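FERM, ARHGEF and pleckstrin domain-containing protein 2 (Mus musculus, PDB 6D2K) acts as a guanine nucleotide exchange factor that activates RAC1 in semaphorin signalling and actin remodelling, the chain here being its FERM domain. Local coordinates at residues Met215-Phe220 / Asn227-Ser232; Arg241-Ile246 / Glu261-Ser266. All blocks are in the same frame, centred on the assembly; numbering follows the deposited sequence.

In the fold
Both contacts belong to the PH-like C-terminal lobe of the FERM domain and to a single antiparallel sheet, whose strands 216-221 and 224-230 form one hairpin (contact 1) and 243-247 and 259-264 another (contact 2). Their centres lie about 16 Å apart, and the hairpins meet through apolar side chains. Ile246 CD1 of contact 2 packs 3.7 Å from Phe229 CD2 and 3.9 Å from Val217 CG1, while Val219 CG2 approaches Phe262 CZ at 4.0 Å. The faces bearing Val217, Val219 and Phe229 on one hairpin and Phe244 and Phe262 on the other therefore share the lobe's hydrophobic interior, as expected where a PH-like sheet curls on itself.

Contact 1 (Met215-Phe220 / Asn227-Ser232); sequences MGVLVF and NTFNWS
Gly216 and Trp231 meet at the end of an antiparallel beta hairpin, strands 216-221 and 224-230 of the PH-like lobe, where the second strand turns into a 3-10 segment. The CA of Gly216 lies over the indole, 3.4 Å from the centroid of its five-membered ring, in a CH-pi contact. Only glycine suits this place: a CB would run into the carbonyl of Phe229, and the backbone angles would jam it against the preceding carbonyl. Val217 CG2 touches the far end of the indole at CH2. Along the ladder, Val217 and Phe229 exchange both backbone hydrogen bonds, as do Val219 and Asn227; the bond from Phe229 N to Val217 O is short, 2.7 Å, and nearly straight (167°).

On the face with Val217, Val219 and Phe229, the CG2 methyl of Val219 reaches Phe229 CE2 at 3.6 Å. With CG1 anti to the backbone N (chi1 179°), Val219 holds CG2 beside that nitrogen and directs it to the ring; a branched residue suits both the extended backbone and this apolar face. On the other face, Leu218 CD2 rests against both OG1 and CG2 of Thr228.

Farther out, Trp231 is positioned by Ser213, whose carbonyl takes the indole N-H, and by His281, which meets its ring edge-to-face. Its backbone N donates to Met215 O, which also accepts a hydrogen bond from a water molecule, 2.8 Å away, that in turn takes a weak one from Asn230 ND2.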
loop_
_atom_site.group_PDB
_atom_site.type_symbol
_atom_site.label_atom_id
_atom_site.label_comp_id
_atom_site.label_asym_id
_atom_site.label_seq_id
_atom_site.Cartn_x
_atom_site.Cartn_y
_atom_site.Cartn_z
ATOM N N MET A 215 -5.728 -12.561 -3.597
ATOM C CA MET A 215 -6.103 -13.675 -4.478
ATOM C C MET A 215 -4.924 -14.515 -4.956
ATOM O O MET A 215 -5.077 -15.705 -5.222
ATOM C CB MET A 215 -6.841 -13.171 -5.704
ATOM C CG MET A 215 -7.961 -14.079 -6.129
ATOM S SD MET A 215 -9.458 -13.491 -5.332
ATOM C CE MET A 215 -9.594 -11.901 -6.145
ATOM N N GLY A 216 -3.760 -13.893 -5.090
ATOM C CA GLY A 216 -2.599 -14.594 -5.614
ATOM C C GLY A 216 -1.584 -13.663 -6.251
ATOM O O GLY A 216 -1.583 -12.451 -6.009
ATOM N N VAL A 217 -0.697 -14.242 -7.057
ATOM C CA VAL A 217 0.301 -13.467 -7.759
ATOM C C VAL A 217 -0.249 -13.053 -9.104
ATOM O O VAL A 217 -0.876 -13.851 -9.812
ATOM C CB VAL A 217 1.607 -14.259 -7.906
ATOM C CG1 VAL A 217 2.657 -13.443 -8.667
ATOM C CG2 VAL A 217 2.106 -14.622 -6.522
ATOM N N LEU A 218 -0.027 -11.792 -9.444
ATOM C CA LEU A 218 -0.678 -11.184 -10.586
ATOM C C LEU A 218 0.317 -10.715 -11.630
ATOM O O LEU A 218 1.422 -10.279 -11.300
ATOM C CB LEU A 218 -1.540 -9.996 -10.127
ATOM C CG LEU A 218 -2.467 -10.202 -8.926
ATOM C CD1 LEU A 218 -3.176 -8.886 -8.611
ATOM C CD2 LEU A 218 -3.506 -11.267 -9.194
ATOM N N VAL A 219 -0.083 -10.801 -12.897
ATOM C CA VAL A 219 0.721 -10.285 -13.995
ATOM C C VAL A 219 -0.071 -9.260 -14.795
ATOM O O VAL A 219 -1.184 -9.540 -15.251
ATOM C CB VAL A 219 1.192 -11.410 -14.952
ATOM C CG1 VAL A 219 2.011 -10.818 -16.100
ATOM C CG2 VAL A 219 2.013 -12.422 -14.191
ATOM N N PHE A 220 0.508 -8.074 -14.948
ATOM C CA PHE A 220 -0.062 -7.020 -15.773
ATOM C C PHE A 220 0.877 -6.769 -16.947
ATOM O O PHE A 220 2.092 -6.833 -16.801
ATOM C CB PHE A 220 -0.192 -5.726 -14.969
ATOM C CG PHE A 220 -1.259 -5.759 -13.919
ATOM C CD1 PHE A 220 -2.439 -5.051 -14.099
ATOM C CD2 PHE A 220 -1.081 -6.459 -12.740
ATOM C CE1 PHE A 220 -3.424 -5.054 -13.130
ATOM C CE2 PHE A 220 -2.057 -6.471 -11.767
ATOM C CZ PHE A 220 -3.241 -5.763 -11.964
ATOM N N ASN A 227 -2.783 -12.143 -16.131
ATOM C CA ASN A 227 -2.795 -13.427 -15.414
ATOM C C ASN A 227 -3.061 -13.270 -13.924
ATOM O O ASN A 227 -2.610 -12.309 -13.294
ATOM C CB ASN A 227 -1.465 -14.178 -15.556
ATOM C CG ASN A 227 -1.123 -14.530 -16.988
ATOM O OD1 ASN A 227 -0.516 -13.733 -17.705
ATOM N ND2 ASN A 227 -1.478 -15.745 -17.403
ATOM N N THR A 228 -3.773 -14.235 -13.364
ATOM C CA THR A 228 -3.912 -14.347 -11.927
ATOM C C THR A 228 -3.508 -15.763 -11.544
ATOM O O THR A 228 -4.142 -16.735 -11.957
ATOM C CB THR A 228 -5.365 -14.072 -11.451
ATOM O OG1 THR A 228 -5.724 -12.714 -11.723
ATOM C CG2 THR A 228 -5.481 -14.315 -9.964
ATOM N N PHE A 229 -2.430 -15.889 -10.787
ATOM C CA PHE A 229 -2.015 -17.184 -10.283
ATOM C C PHE A 229 -2.586 -17.310 -8.881
ATOM O O PHE A 229 -1.959 -16.916 -7.902
ATOM C CB PHE A 229 -0.488 -17.321 -10.312
ATOM C CG PHE A 229 0.107 -17.064 -11.670
ATOM C CD1 PHE A 229 -0.339 -17.767 -12.774
ATOM C CD2 PHE A 229 1.095 -16.108 -11.847
ATOM C CE1 PHE A 229 0.186 -17.519 -14.027
ATOM C CE2 PHE A 229 1.624 -15.857 -13.092
ATOM C CZ PHE A 229 1.172 -16.566 -14.185
ATOM N N ASN A 230 -3.795 -17.854 -8.801
ATOM C CA ASN A 230 -4.494 -17.981 -7.532
ATOM C C ASN A 230 -3.706 -18.801 -6.535
ATOM O O ASN A 230 -3.041 -19.770 -6.905
ATOM C CB ASN A 230 -5.867 -18.625 -7.736
ATOM C CG ASN A 230 -6.679 -17.939 -8.807
ATOM O OD1 ASN A 230 -6.541 -18.240 -9.995
ATOM N ND2 ASN A 230 -7.538 -17.010 -8.398
ATOM N N TRP A 231 -3.798 -18.439 -5.263
ATOM C CA TRP A 231 -3.039 -19.141 -4.232
ATOM C C TRP A 231 -3.262 -20.646 -4.228
ATOM O O TRP A 231 -2.349 -21.415 -3.933
ATOM C CB TRP A 231 -3.329 -18.551 -2.847
ATOM C CG TRP A 231 -2.823 -17.155 -2.663
ATOM C CD1 TRP A 231 -3.565 -16.037 -2.379
ATOM C CD2 TRP A 231 -1.464 -16.720 -2.737
ATOM N NE1 TRP A 231 -2.748 -14.934 -2.281
ATOM C CE2 TRP A 231 -1.453 -15.326 -2.492
ATOM C CE3 TRP A 231 -0.254 -17.368 -2.996
ATOM C CZ2 TRP A 231 -0.276 -14.581 -2.495
ATOM C CZ3 TRP A 231 0.907 -16.625 -3.000
ATOM C CH2 TRP A 231 0.890 -15.248 -2.755
ATOM N N SER A 232 -4.475 -21.067 -4.565
ATOM C CA SER A 232 -4.798 -22.486 -4.555
ATOM C C SER A 232 -3.953 -23.268 -5.563
ATOM O O SER A 232 -3.769 -24.476 -5.412
ATOM C CB SER A 232 -6.295 -22.708 -4.811
ATOM O OG SER A 232 -6.666 -22.271 -6.105
HETATM O O HOH W 1 -7.518 -17.005 -5.095
#

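Contact 2 (Arg241-Ile246 / Glu261-Ser266)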
loop_
_atom_site.group_PDB
_atom_site.type_symbol
_atom_site.label_atom_id
_atom_site.label_comp_id
_atom_site.label_asym_id
_atom_site.label_seq_id
_atom_site.Cartn_x
_atom_site.Cartn_y
_atom_site.Cartn_z
ATOM N N ARG A 241 18.799 -14.926 -7.417
ATOM C CA ARG A 241 19.386 -13.728 -8.009
ATOM C C ARG A 241 18.259 -12.841 -8.539
ATOM O O ARG A 241 17.408 -12.432 -7.752
ATOM C CB ARG A 241 20.423 -14.114 -9.078
ATOM C CG ARG A 241 21.415 -13.022 -9.409
ATOM C CD ARG A 241 22.617 -13.665 -10.120
ATOM N NE ARG A 241 23.582 -12.694 -10.626
ATOM C CZ ARG A 241 24.895 -12.826 -10.481
ATOM N NH1 ARG A 241 25.379 -13.854 -9.803
ATOM N NH2 ARG A 241 25.710 -11.906 -10.986
ATOM N N LYS A 242 18.234 -12.550 -9.839
ATOM C CA LYS A 242 17.185 -11.694 -10.409
ATOM C C LYS A 242 15.916 -12.445 -10.812
ATOM O O LYS A 242 14.953 -11.815 -11.268
ATOM C CB LYS A 242 17.693 -10.930 -11.635
ATOM C CG LYS A 242 18.857 -10.002 -11.339
ATOM C CD LYS A 242 19.112 -9.060 -12.505
ATOM C CE LYS A 242 19.460 -9.798 -13.774
ATOM N NZ LYS A 242 19.994 -8.852 -14.797
ATOM N N ARG A 243 15.923 -13.768 -10.662
ATOM C CA ARG A 243 14.836 -14.626 -11.145
ATOM C C ARG A 243 13.806 -14.917 -10.065
ATOM O O ARG A 243 14.160 -15.404 -8.990
ATOM C CB ARG A 243 15.412 -15.971 -11.642
ATOM C CG ARG A 243 16.326 -15.853 -12.847
ATOM C CD ARG A 243 17.207 -17.106 -13.012
ATOM N NE ARG A 243 16.436 -18.341 -12.943
ATOM C CZ ARG A 243 16.895 -19.485 -12.443
ATOM N NH1 ARG A 243 18.126 -19.553 -11.951
ATOM N NH2 ARG A 243 16.113 -20.556 -12.425
ATOM N N PHE A 244 12.535 -14.635 -10.366
ATOM C CA PHE A 244 11.418 -14.989 -9.490
ATOM C C PHE A 244 10.731 -16.244 -10.028
ATOM O O PHE A 244 10.372 -16.292 -11.198
ATOM C CB PHE A 244 10.422 -13.823 -9.431
ATOM C CG PHE A 244 9.201 -14.102 -8.604
ATOM C CD1 PHE A 244 9.292 -14.284 -7.233
ATOM C CD2 PHE A 244 7.955 -14.166 -9.202
ATOM C CE1 PHE A 244 8.152 -14.521 -6.478
ATOM C CE2 PHE A 244 6.814 -14.414 -8.460
ATOM C CZ PHE A 244 6.917 -14.595 -7.098
ATOM N N LEU A 245 10.567 -17.258 -9.181
ATOM C CA LEU A 245 10.072 -18.566 -9.619
ATOM C C LEU A 245 8.742 -18.929 -8.963
ATOM O O LEU A 245 8.638 -18.954 -7.742
ATOM C CB LEU A 245 11.109 -19.661 -9.304
ATOM C CG LEU A 245 12.411 -19.709 -10.125
ATOM C CD1 LEU A 245 13.256 -18.465 -9.929
ATOM C CD2 LEU A 245 13.215 -20.943 -9.756
ATOM N N ILE A 246 7.723 -19.203 -9.773
ATOM C CA ILE A 246 6.442 -19.644 -9.234
ATOM C C ILE A 246 6.211 -21.090 -9.634
ATOM O O ILE A 246 6.116 -21.383 -10.824
ATOM C CB ILE A 246 5.268 -18.840 -9.809
ATOM C CG1 ILE A 246 5.509 -17.343 -9.711
ATOM C CG2 ILE A 246 3.983 -19.209 -9.077
ATOM C CD1 ILE A 246 4.399 -16.508 -10.325
ATOM N N GLU A 261 8.957 -18.473 -14.725
ATOM C CA GLU A 261 10.076 -17.626 -14.324
ATOM C C GLU A 261 9.924 -16.201 -14.828
ATOM O O GLU A 261 9.565 -15.977 -15.984
ATOM C CB GLU A 261 11.395 -18.195 -14.845
ATOM C CG GLU A 261 11.982 -19.284 -13.983
ATOM C CD GLU A 261 13.472 -19.464 -14.223
ATOM O OE1 GLU A 261 13.924 -20.627 -14.302
ATOM O OE2 GLU A 261 14.189 -18.442 -14.338
ATOM N N PHE A 262 10.188 -15.238 -13.948
ATOM C CA PHE A 262 10.170 -13.827 -14.324
ATOM C C PHE A 262 11.474 -13.188 -13.899
ATOM O O PHE A 262 12.017 -13.522 -12.848
ATOM C CB PHE A 262 8.983 -13.123 -13.666
ATOM C CG PHE A 262 7.659 -13.688 -14.087
ATOM C CD1 PHE A 262 7.031 -13.222 -15.227
ATOM C CD2 PHE A 262 7.072 -14.709 -13.366
ATOM C CE1 PHE A 262 5.808 -13.754 -15.628
ATOM C CE2 PHE A 262 5.861 -15.243 -13.760
ATOM C CZ PHE A 262 5.235 -14.771 -14.897
ATOM N N LEU A 263 11.981 -12.269 -14.713
ATOM C CA LEU A 263 13.248 -11.631 -14.407
ATOM C C LEU A 263 12.990 -10.217 -13.912
ATOM O O LEU A 263 12.406 -9.406 -14.631
ATOM C CB LEU A 263 14.122 -11.591 -15.661
ATOM C CG LEU A 263 15.593 -11.284 -15.440
ATOM C CD1 LEU A 263 16.255 -12.506 -14.799
ATOM C CD2 LEU A 263 16.260 -10.956 -16.774
ATOM N N LEU A 264 13.412 -9.911 -12.687
ATOM C CA LEU A 264 13.254 -8.541 -12.182
ATOM C C LEU A 264 14.545 -7.754 -12.410
ATOM O O LEU A 264 15.499 -8.274 -12.991
ATOM C CB LEU A 264 12.825 -8.518 -10.712
ATOM C CG LEU A 264 11.344 -8.855 -10.494
ATOM C CD1 LEU A 264 11.146 -10.357 -10.449
ATOM C CD2 LEU A 264 10.787 -8.206 -9.234
ATOM N N GLY A 265 14.574 -6.504 -11.967
ATOM C CA GLY A 265 15.660 -5.618 -12.344
ATOM C C GLY A 265 16.949 -5.812 -11.572
ATOM O O GLY A 265 18.015 -5.381 -12.012
ATOM N N SER A 266 16.852 -6.459 -10.418
ATOM C CA SER A 266 18.010 -6.701 -9.566
ATOM C C SER A 266 17.699 -7.798 -8.571
ATOM O O SER A 266 16.523 -8.105 -8.308
ATOM C CB SER A 266 18.389 -5.426 -8.804
ATOM O OG SER A 266 17.401 -5.047 -7.862
#
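Lys242, Glu261 and the two phenylalanines Phe244 and Phe262 carry most of the buried surface where strands 243-247 and 259-264 pair as an antiparallel hairpin in the PH-like lobe. Lys242 contributes through its aliphatic chain: CB lies 3.8 Å from Leu263 CD1, and CG lies against the backbone of Ser266. Its carbonyl accepts a straight hydrogen bond from Leu264 N. A long, flexible side chain suits this partly exposed end of the hairpin, its methylenes covering backbone where the chain leads through Ser266, the N-cap residue, into helix 267-284.

Glu261 extends along the strand surface, its CG beside Leu245 CG, to the guanidinium of Arg243. That group grips the carboxylate side-on with two nitrogens: NE donates to OE2 at 2.6 Å and NH2 to OE1 at 2.9 Å. The two planes are turned 33° apart, and both oxygens are met from above the carboxylate plane. A bend at chi3 (49°) in the otherwise extended arginine chain swings the guanidinium edge to its partner. A leucine in place of Arg243 would probably leave the Glu261 carboxylate without its mate and free to turn.

Phe244 and Phe262 form a hydrogen-bonded pair, with Phe244 N to Phe262 O at 2.8 Å, and their side chains share the opposite face of the sheet. Phe262 CD2 approaches the edge of the Phe244 ring, 4.3 Å from Phe244 CD2. Leu264 CD1 rests on Phe244 CB. Large apolar rings suit this face because Phe244 packs against helix 267-284, meeting Phe273 edge-to-face, while Phe262 packs on strand 207-213. The ion pair, made through both carboxylate oxygens, thus probably ties the strands where solvent can reach, whereas apolar packing holds them on the buried side.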